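Local structure of protein, Family 18 Chitinase (Crocus vernus, 3SIM) at residues 123-134 / 158-169. The protein probably hydrolyses or binds chitin, as a plant chitinase of glycosyl hydrolase family 18 built on a TIM barrel. Numbering follows the deposited sequence.
Sequences DIDYEHFQNTDK and SISPFPSVDEYY
F129 and Y168 lie face to face as an offset stack, centroids 4.1 Å apart and planes 8° from parallel. The two side chains run in opposite directions, which sets CB of each over the other's ring, so a CH-pi contact flanks the stack at both ends. Water 1 bonds to both F129 O and Y168 OH beside the pair. A serine in place of Y168 would probably leave one face of F129 without its cover and the water without its phenol partner. At the rim of F129, V165 CG1 touches CE2 and Y169 CE2 meets CZ, the Y169 ring crossing at about a right angle. Y169 CG stands anti to its carbonyl carbon (chi1 -69°), and the ring reaches back to the strand end, where OH donates to Y126 O at 2.8 Å, in the carbonyl plane on a lone pair; I124 CG2 packs at the ring edge. The carboxylate of E127 meets the edge of F162 at CE1, its plane steeply turned (76°) from the ring. Farther out, K134 NZ forms a salt bridge with E167 OE2 at 2.9 Å, on the anti side of the carboxylate.

Behind the aromatics, strands 121-125 and 156-159 pair in parallel: I124 N bonds to S158 O, and S160 N to I124 O at 3.1 Å. S160 OG gives D123 OD1 a short bond of 2.7 Å on its syn side, while S81 OG binds D123 OD2. D123 and D125, with E127, match the DxDxE signature of family 18, in which the glutamate is probably the acid catalyst. F137 of helix 134-150 meets F129 and Y169 edge-to-face. That helix connects the two strands in a beta-alpha-beta unit of the barrel, whose neighbouring strands are 76-83 and 182-184.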
ATOM      1  N   ASP A 123      -3.785  -4.183   1.792  1.00  8.54           N
ATOM      2  CA  ASP A 123      -3.097  -3.006   2.279  1.00  8.20           C
ATOM      3  C   ASP A 123      -4.138  -1.966   2.718  1.00  7.75           C
ATOM      4  O   ASP A 123      -5.133  -1.805   2.098  1.00  6.65           O
ATOM      5  CB  ASP A 123      -2.149  -2.409   1.248  1.00  8.09           C
ATOM      6  CG  ASP A 123      -1.581  -1.011   1.665  1.00 10.08           C
ATOM      7  OD1 ASP A 123      -0.999  -0.845   2.732  1.00 13.87           O
ATOM      8  OD2 ASP A 123      -1.793  -0.075   0.951  1.00 13.12           O
ATOM      9  N   ILE A 124      -3.830  -1.252   3.770  1.00  7.30           N
ATOM     10  CA  ILE A 124      -4.754  -0.257   4.266  1.00  7.91           C
ATOM     11  C   ILE A 124      -4.309   1.172   3.971  1.00  7.69           C
ATOM     12  O   ILE A 124      -3.301   1.598   4.441  1.00  7.19           O
ATOM     13  CB  ILE A 124      -5.039  -0.401   5.774  1.00  7.66           C
ATOM     14  CG1 ILE A 124      -5.238  -1.876   6.173  1.00  8.80           C
ATOM     15  CG2 ILE A 124      -6.086   0.512   6.179  1.00  6.01           C
ATOM     16  CD1 ILE A 124      -6.371  -2.535   5.544  1.00  4.72           C
ATOM     17  N   ASP A 125      -5.044   1.861   3.132  1.00  7.34           N
ATOM     18  CA  ASP A 125      -4.711   3.224   2.711  1.00  7.19           C
ATOM     19  C   ASP A 125      -5.856   4.285   2.807  1.00  6.91           C
ATOM     20  O   ASP A 125      -6.021   5.062   1.939  1.00  7.59           O
ATOM     21  CB  ASP A 125      -3.979   3.266   1.358  1.00  4.82           C
ATOM     22  CG  ASP A 125      -3.471   4.744   0.959  1.00 10.53           C
ATOM     23  OD1 ASP A 125      -3.654   5.091  -0.162  1.00  8.55           O
ATOM     24  OD2 ASP A 125      -2.997   5.472   1.790  1.00  8.97           O
ATOM     25  N   TYR A 126      -6.661   4.245   3.853  1.00  7.39           N
ATOM     26  CA  TYR A 126      -7.538   5.343   4.153  1.00  8.09           C
ATOM     27  C   TYR A 126      -6.725   6.580   4.641  1.00  9.81           C
ATOM     28  O   TYR A 126      -5.808   6.448   5.385  1.00  9.77           O
ATOM     29  CB  TYR A 126      -8.611   4.961   5.117  1.00  6.06           C
ATOM     30  CG  TYR A 126      -9.663   4.082   4.590  1.00  8.21           C
ATOM     31  CD1 TYR A 126     -10.750   4.597   3.908  1.00 10.19           C
ATOM     32  CD2 TYR A 126      -9.613   2.718   4.800  1.00  9.05           C
ATOM     33  CE1 TYR A 126     -11.715   3.781   3.419  1.00  9.41           C
ATOM     34  CE2 TYR A 126     -10.575   1.909   4.346  1.00  8.79           C
ATOM     35  CZ  TYR A 126     -11.634   2.422   3.645  1.00 10.60           C
ATOM     36  OH  TYR A 126     -12.565   1.583   3.192  1.00  8.54           O
ATOM     37  N   GLU A 127      -7.058   7.747   4.135  1.00 10.87           N
ATOM     38  CA  GLU A 127      -6.360   8.988   4.416  1.00 11.87           C
ATOM     39  C   GLU A 127      -7.193  10.194   5.027  1.00 12.79           C
ATOM     40  O   GLU A 127      -6.683  11.246   5.283  1.00 12.53           O
ATOM     41  CB  GLU A 127      -5.499   9.387   3.205  1.00 12.31           C
ATOM     42  CG  GLU A 127      -4.534   8.287   2.673  1.00 11.96           C
ATOM     43  CD  GLU A 127      -3.598   8.725   1.540  1.00 14.42           C
ATOM     44  OE1 GLU A 127      -3.698   9.812   1.052  1.00 15.13           O
ATOM     45  OE2 GLU A 127      -2.753   7.974   1.136  1.00 14.70           O
ATOM     46  N   HIS A 128      -8.495   9.997   5.152  1.00 11.26           N
ATOM     47  CA  HIS A 128      -9.382  10.998   5.679  1.00 11.71           C
ATOM     48  C   HIS A 128     -10.356  10.416   6.675  1.00 10.96           C
ATOM     49  O   HIS A 128     -10.946   9.423   6.446  1.00 10.15           O
ATOM     50  CB  HIS A 128     -10.066  11.798   4.559  1.00 12.27           C
ATOM     51  CG  HIS A 128      -9.124  12.302   3.523  1.00 12.15           C
ATOM     52  ND1 HIS A 128      -8.547  13.532   3.591  1.00 11.92           N
ATOM     53  CD2 HIS A 128      -8.647  11.730   2.404  1.00 12.24           C
ATOM     54  CE1 HIS A 128      -7.751  13.698   2.569  1.00 12.49           C
ATOM     55  NE2 HIS A 128      -7.785  12.618   1.838  1.00 13.32           N
ATOM     56  N   PHE A 129     -10.415  11.063   7.819  1.00 10.13           N
ATOM     57  CA  PHE A 129     -11.116  10.591   8.992  1.00 10.83           C
ATOM     58  C   PHE A 129     -12.138  11.590   9.637  1.00 12.45           C
ATOM     59  O   PHE A 129     -12.502  11.437  10.739  1.00 12.74           O
ATOM     60  CB  PHE A 129     -10.149   9.971  10.014  1.00 10.68           C
ATOM     61  CG  PHE A 129      -9.183   8.938   9.451  1.00  9.75           C
ATOM     62  CD1 PHE A 129      -9.470   7.608   9.498  1.00 12.06           C
ATOM     63  CD2 PHE A 129      -8.009   9.292   8.898  1.00 11.61           C
ATOM     64  CE1 PHE A 129      -8.590   6.657   9.005  1.00 11.68           C
ATOM     65  CE2 PHE A 129      -7.148   8.348   8.386  1.00  8.56           C
ATOM     66  CZ  PHE A 129      -7.423   7.051   8.473  1.00 10.65           C
ATOM     67  N   GLN A 130     -12.572  12.583   8.893  1.00 13.17           N
ATOM     68  CA  GLN A 130     -13.439  13.643   9.362  1.00 15.98           C
ATOM     69  C   GLN A 130     -14.854  13.207   9.754  1.00 17.37           C
ATOM     70  O   GLN A 130     -15.521  13.904  10.403  1.00 19.76           O
ATOM     71  CB  GLN A 130     -13.498  14.785   8.362  1.00 15.56           C
ATOM     72  CG  GLN A 130     -12.374  15.716   8.358  1.00 16.77           C
ATOM     73  CD  GLN A 130     -12.432  16.645   7.167  1.00 22.12           C
ATOM     74  OE1 GLN A 130     -12.898  17.733   7.283  1.00 25.76           O
ATOM     75  NE2 GLN A 130     -11.923  16.226   6.064  1.00 16.56           N
ATOM     76  N   ASN A 131     -15.282  12.046   9.322  1.00 16.59           N
ATOM     77  CA  ASN A 131     -16.579  11.483   9.669  1.00 17.13           C
ATOM     78  C   ASN A 131     -16.521  10.193  10.539  1.00 17.33           C
ATOM     79  O   ASN A 131     -17.440   9.425  10.534  1.00 18.12           O
ATOM     80  CB  ASN A 131     -17.433  11.249   8.415  1.00 17.28           C
ATOM     81  CG  ASN A 131     -17.590  12.484   7.558  1.00 19.89           C
ATOM     82  OD1 ASN A 131     -18.012  13.481   8.015  1.00 26.32           O
ATOM     83  ND2 ASN A 131     -17.201  12.404   6.350  1.00 19.77           N
ATOM     84  N   THR A 132     -15.407   9.975  11.213  1.00 15.18           N
ATOM     85  CA  THR A 132     -15.127   8.831  12.029  1.00 14.70           C
ATOM     86  C   THR A 132     -14.285   9.170  13.260  1.00 15.02           C
ATOM     87  O   THR A 132     -13.998  10.287  13.506  1.00 16.66           O
ATOM     88  CB  THR A 132     -14.454   7.671  11.228  1.00 14.57           C
ATOM     89  OG1 THR A 132     -14.712   6.450  11.876  1.00 10.89           O
ATOM     90  CG2 THR A 132     -12.939   7.893  11.046  1.00 12.58           C
ATOM     91  N   ASP A 133     -13.920   8.164  14.022  1.00 16.11           N
ATOM     92  CA  ASP A 133     -13.032   8.274  15.155  1.00 16.25           C
ATOM     93  C   ASP A 133     -12.056   7.121  15.132  1.00 16.53           C
ATOM     94  O   ASP A 133     -12.333   6.133  14.513  1.00 15.09           O
ATOM     95  CB  ASP A 133     -13.796   8.337  16.473  1.00 17.24           C
ATOM     96  CG  ASP A 133     -14.496   7.054  16.811  1.00 19.48           C
ATOM     97  OD1 ASP A 133     -13.866   6.176  17.308  1.00 20.53           O
ATOM     98  OD2 ASP A 133     -15.678   6.937  16.567  1.00 23.78           O
ATOM     99  N   LYS A 134     -10.938   7.280  15.836  1.00 16.05           N
ATOM    100  CA  LYS A 134      -9.800   6.355  15.803  1.00 16.03           C
ATOM    101  C   LYS A 134     -10.139   4.938  16.273  1.00 16.39           C
ATOM    102  O   LYS A 134      -9.633   3.997  15.742  1.00 17.00           O
ATOM    103  CB  LYS A 134      -8.566   6.885  16.538  1.00 14.87           C
ATOM    104  CG  LYS A 134      -8.721   7.181  18.018  1.00 15.31           C
ATOM    105  CD  LYS A 134      -7.641   8.052  18.601  1.00 18.79           C
ATOM    106  CE  LYS A 134      -7.907   8.439  20.044  1.00 20.17           C
ATOM    107  NZ  LYS A 134      -6.910   9.302  20.596  1.00 21.29           N
ATOM    108  N   SER A 158      -0.656  -5.179   5.298  1.00  9.94           N
ATOM    109  CA  SER A 158       0.125  -3.971   5.466  1.00  9.49           C
ATOM    110  C   SER A 158      -0.727  -2.695   5.703  1.00  9.49           C
ATOM    111  O   SER A 158      -1.857  -2.624   5.335  1.00 10.32           O
ATOM    112  CB  SER A 158       0.993  -3.713   4.236  1.00  9.26           C
ATOM    113  OG  SER A 158       0.237  -3.555   3.079  1.00 10.57           O
ATOM    114  N   ILE A 159      -0.093  -1.692   6.264  1.00  9.59           N
ATOM    115  CA  ILE A 159      -0.677  -0.370   6.426  1.00  8.63           C
ATOM    116  C   ILE A 159       0.214   0.698   5.780  1.00  9.50           C
ATOM    117  O   ILE A 159       1.375   0.519   5.713  1.00  7.96           O
ATOM    118  CB  ILE A 159      -1.045  -0.026   7.905  1.00  9.76           C
ATOM    119  CG1 ILE A 159       0.168  -0.073   8.832  1.00 10.06           C
ATOM    120  CG2 ILE A 159      -2.097  -0.890   8.433  1.00  6.27           C
ATOM    121  CD1 ILE A 159      -0.094   0.298  10.238  1.00  7.61           C
ATOM    122  N   SER A 160      -0.351   1.809   5.326  1.00  8.54           N
ATOM    123  CA  SER A 160       0.420   2.834   4.681  1.00  8.71           C
ATOM    124  C   SER A 160       0.218   4.250   5.268  1.00  7.60           C
ATOM    125  O   SER A 160      -0.216   5.095   4.615  1.00  7.10           O
ATOM    126  CB  SER A 160       0.251   2.803   3.148  1.00  8.40           C
ATOM    127  OG  SER A 160       0.257   1.557   2.580  1.00 11.55           O
ATOM    128  N   PRO A 161       0.599   4.457   6.515  1.00  8.17           N
ATOM    129  CA  PRO A 161       0.467   5.739   7.182  1.00  8.03           C
ATOM    130  C   PRO A 161       1.480   6.846   6.776  1.00  9.27           C
ATOM    131  O   PRO A 161       2.369   6.659   5.998  1.00  8.28           O
ATOM    132  CB  PRO A 161       0.611   5.364   8.663  1.00  9.50           C
ATOM    133  CG  PRO A 161       1.473   4.338   8.686  1.00  8.20           C
ATOM    134  CD  PRO A 161       1.313   3.543   7.389  1.00  7.72           C
ATOM    135  N   PHE A 162       1.264   8.023   7.334  1.00  9.34           N
ATOM    136  CA  PHE A 162       2.118   9.195   7.243  1.00  9.23           C
ATOM    137  C   PHE A 162       1.769  10.116   8.430  1.00  9.43           C
ATOM    138  O   PHE A 162       0.816   9.869   9.103  1.00  9.34           O
ATOM    139  CB  PHE A 162       2.042   9.905   5.875  1.00  9.26           C
ATOM    140  CG  PHE A 162       0.658  10.137   5.381  1.00 11.68           C
ATOM    141  CD1 PHE A 162      -0.077   9.163   4.703  1.00 12.24           C
ATOM    142  CD2 PHE A 162       0.041  11.339   5.612  1.00 14.17           C
ATOM    143  CE1 PHE A 162      -1.352   9.423   4.294  1.00 11.87           C
ATOM    144  CE2 PHE A 162      -1.231  11.558   5.190  1.00 17.24           C
ATOM    145  CZ  PHE A 162      -1.909  10.601   4.548  1.00 12.05           C
ATOM    146  N   PRO A 163       2.565  11.144   8.678  1.00  8.99           N
ATOM    147  CA  PRO A 163       2.510  11.802   9.971  1.00  8.54           C
ATOM    148  C   PRO A 163       1.117  12.354  10.265  1.00  9.95           C
ATOM    149  O   PRO A 163       0.659  12.106  11.297  1.00  9.37           O
ATOM    150  CB  PRO A 163       3.500  12.902   9.829  1.00 10.70           C
ATOM    151  CG  PRO A 163       4.549  12.342   9.009  1.00  7.73           C
ATOM    152  CD  PRO A 163       3.795  11.498   7.983  1.00  8.09           C
ATOM    153  N   SER A 164       0.457  12.987   9.320  1.00 10.42           N
ATOM    154  CA  SER A 164      -0.862  13.555   9.600  1.00 12.64           C
ATOM    155  C   SER A 164      -1.976  12.556   9.950  1.00 12.17           C
ATOM    156  O   SER A 164      -2.896  12.925  10.532  1.00 11.70           O
ATOM    157  CB  SER A 164      -1.329  14.559   8.578  1.00 13.63           C
ATOM    158  OG  SER A 164      -1.407  13.962   7.362  0.50 15.27           O
ATOM    159  N   VAL A 165      -1.814  11.301   9.564  1.00 11.21           N
ATOM    160  CA  VAL A 165      -2.698  10.235   9.948  1.00  9.74           C
ATOM    161  C   VAL A 165      -2.202   9.261  11.020  1.00 11.08           C
ATOM    162  O   VAL A 165      -2.821   8.300  11.283  1.00 10.05           O
ATOM    163  CB  VAL A 165      -3.278   9.480   8.721  1.00  9.68           C
ATOM    164  CG1 VAL A 165      -4.074  10.418   7.857  1.00  7.65           C
ATOM    165  CG2 VAL A 165      -2.212   8.763   7.975  1.00  6.34           C
ATOM    166  N   ASP A 166      -1.106   9.571  11.657  1.00 10.32           N
ATOM    167  CA  ASP A 166      -0.498   8.676  12.597  1.00 10.27           C
ATOM    168  C   ASP A 166      -1.414   8.295  13.781  1.00  9.15           C
ATOM    169  O   ASP A 166      -1.307   7.236  14.245  1.00  9.99           O
ATOM    170  CB  ASP A 166       0.840   9.205  13.119  1.00 10.70           C
ATOM    171  CG  ASP A 166       2.027   8.790  12.262  1.00 12.10           C
ATOM    172  OD1 ASP A 166       2.011   7.796  11.582  1.00 14.90           O
ATOM    173  OD2 ASP A 166       2.920   9.512  12.319  1.00 16.59           O
ATOM    174  N   GLU A 167      -2.283   9.190  14.215  1.00  8.44           N
ATOM    175  CA  GLU A 167      -3.141   8.955  15.359  1.00  8.33           C
ATOM    176  C   GLU A 167      -4.074   7.750  15.133  1.00  9.07           C
ATOM    177  O   GLU A 167      -4.174   6.909  15.954  1.00  8.66           O
ATOM    178  CB  GLU A 167      -3.907  10.230  15.788  1.00  8.56           C
ATOM    179  CG  GLU A 167      -4.785  10.016  17.000  1.00 11.84           C
ATOM    180  CD  GLU A 167      -5.512  11.249  17.533  1.00 18.08           C
ATOM    181  OE1 GLU A 167      -5.696  12.203  16.823  1.00 18.81           O
ATOM    182  OE2 GLU A 167      -5.909  11.224  18.682  1.00 19.65           O
ATOM    183  N   TYR A 168      -4.676   7.719  13.952  1.00  9.57           N
ATOM    184  CA  TYR A 168      -5.547   6.657  13.460  1.00 10.91           C
ATOM    185  C   TYR A 168      -4.891   5.297  13.244  1.00  9.86           C
ATOM    186  O   TYR A 168      -5.314   4.336  13.772  1.00 10.26           O
ATOM    187  CB  TYR A 168      -6.261   7.131  12.191  1.00 11.37           C
ATOM    188  CG  TYR A 168      -6.974   8.443  12.379  1.00 12.26           C
ATOM    189  CD1 TYR A 168      -8.168   8.506  13.014  1.00 11.99           C
ATOM    190  CD2 TYR A 168      -6.379   9.622  11.999  1.00 17.36           C
ATOM    191  CE1 TYR A 168      -8.778   9.667  13.238  1.00 15.88           C
ATOM    192  CE2 TYR A 168      -7.008  10.828  12.195  1.00 18.61           C
ATOM    193  CZ  TYR A 168      -8.209  10.845  12.831  1.00 19.96           C
ATOM    194  OH  TYR A 168      -8.860  12.011  13.020  1.00 22.62           O
ATOM    195  N   TYR A 169      -3.772   5.313  12.545  1.00 10.49           N
ATOM    196  CA  TYR A 169      -2.917   4.160  12.360  1.00  9.92           C
ATOM    197  C   TYR A 169      -2.254   3.565  13.623  1.00  9.40           C
ATOM    198  O   TYR A 169      -2.114   2.403  13.739  1.00  9.00           O
ATOM    199  CB  TYR A 169      -1.976   4.332  11.155  1.00 10.43           C
ATOM    200  CG  TYR A 169      -2.743   4.314   9.849  1.00 11.15           C
ATOM    201  CD1 TYR A 169      -3.112   3.121   9.296  1.00 10.72           C
ATOM    202  CD2 TYR A 169      -3.183   5.483   9.223  1.00 11.37           C
ATOM    203  CE1 TYR A 169      -3.840   3.050   8.189  1.00 10.81           C
ATOM    204  CE2 TYR A 169      -3.921   5.420   8.062  1.00  9.59           C
ATOM    205  CZ  TYR A 169      -4.263   4.187   7.554  1.00 10.25           C
ATOM    206  OH  TYR A 169      -4.967   4.043   6.460  1.00 10.53           O
TER
HETATM  207  O   HOH W   1     -11.716  12.197  13.209  1.00 20.48           O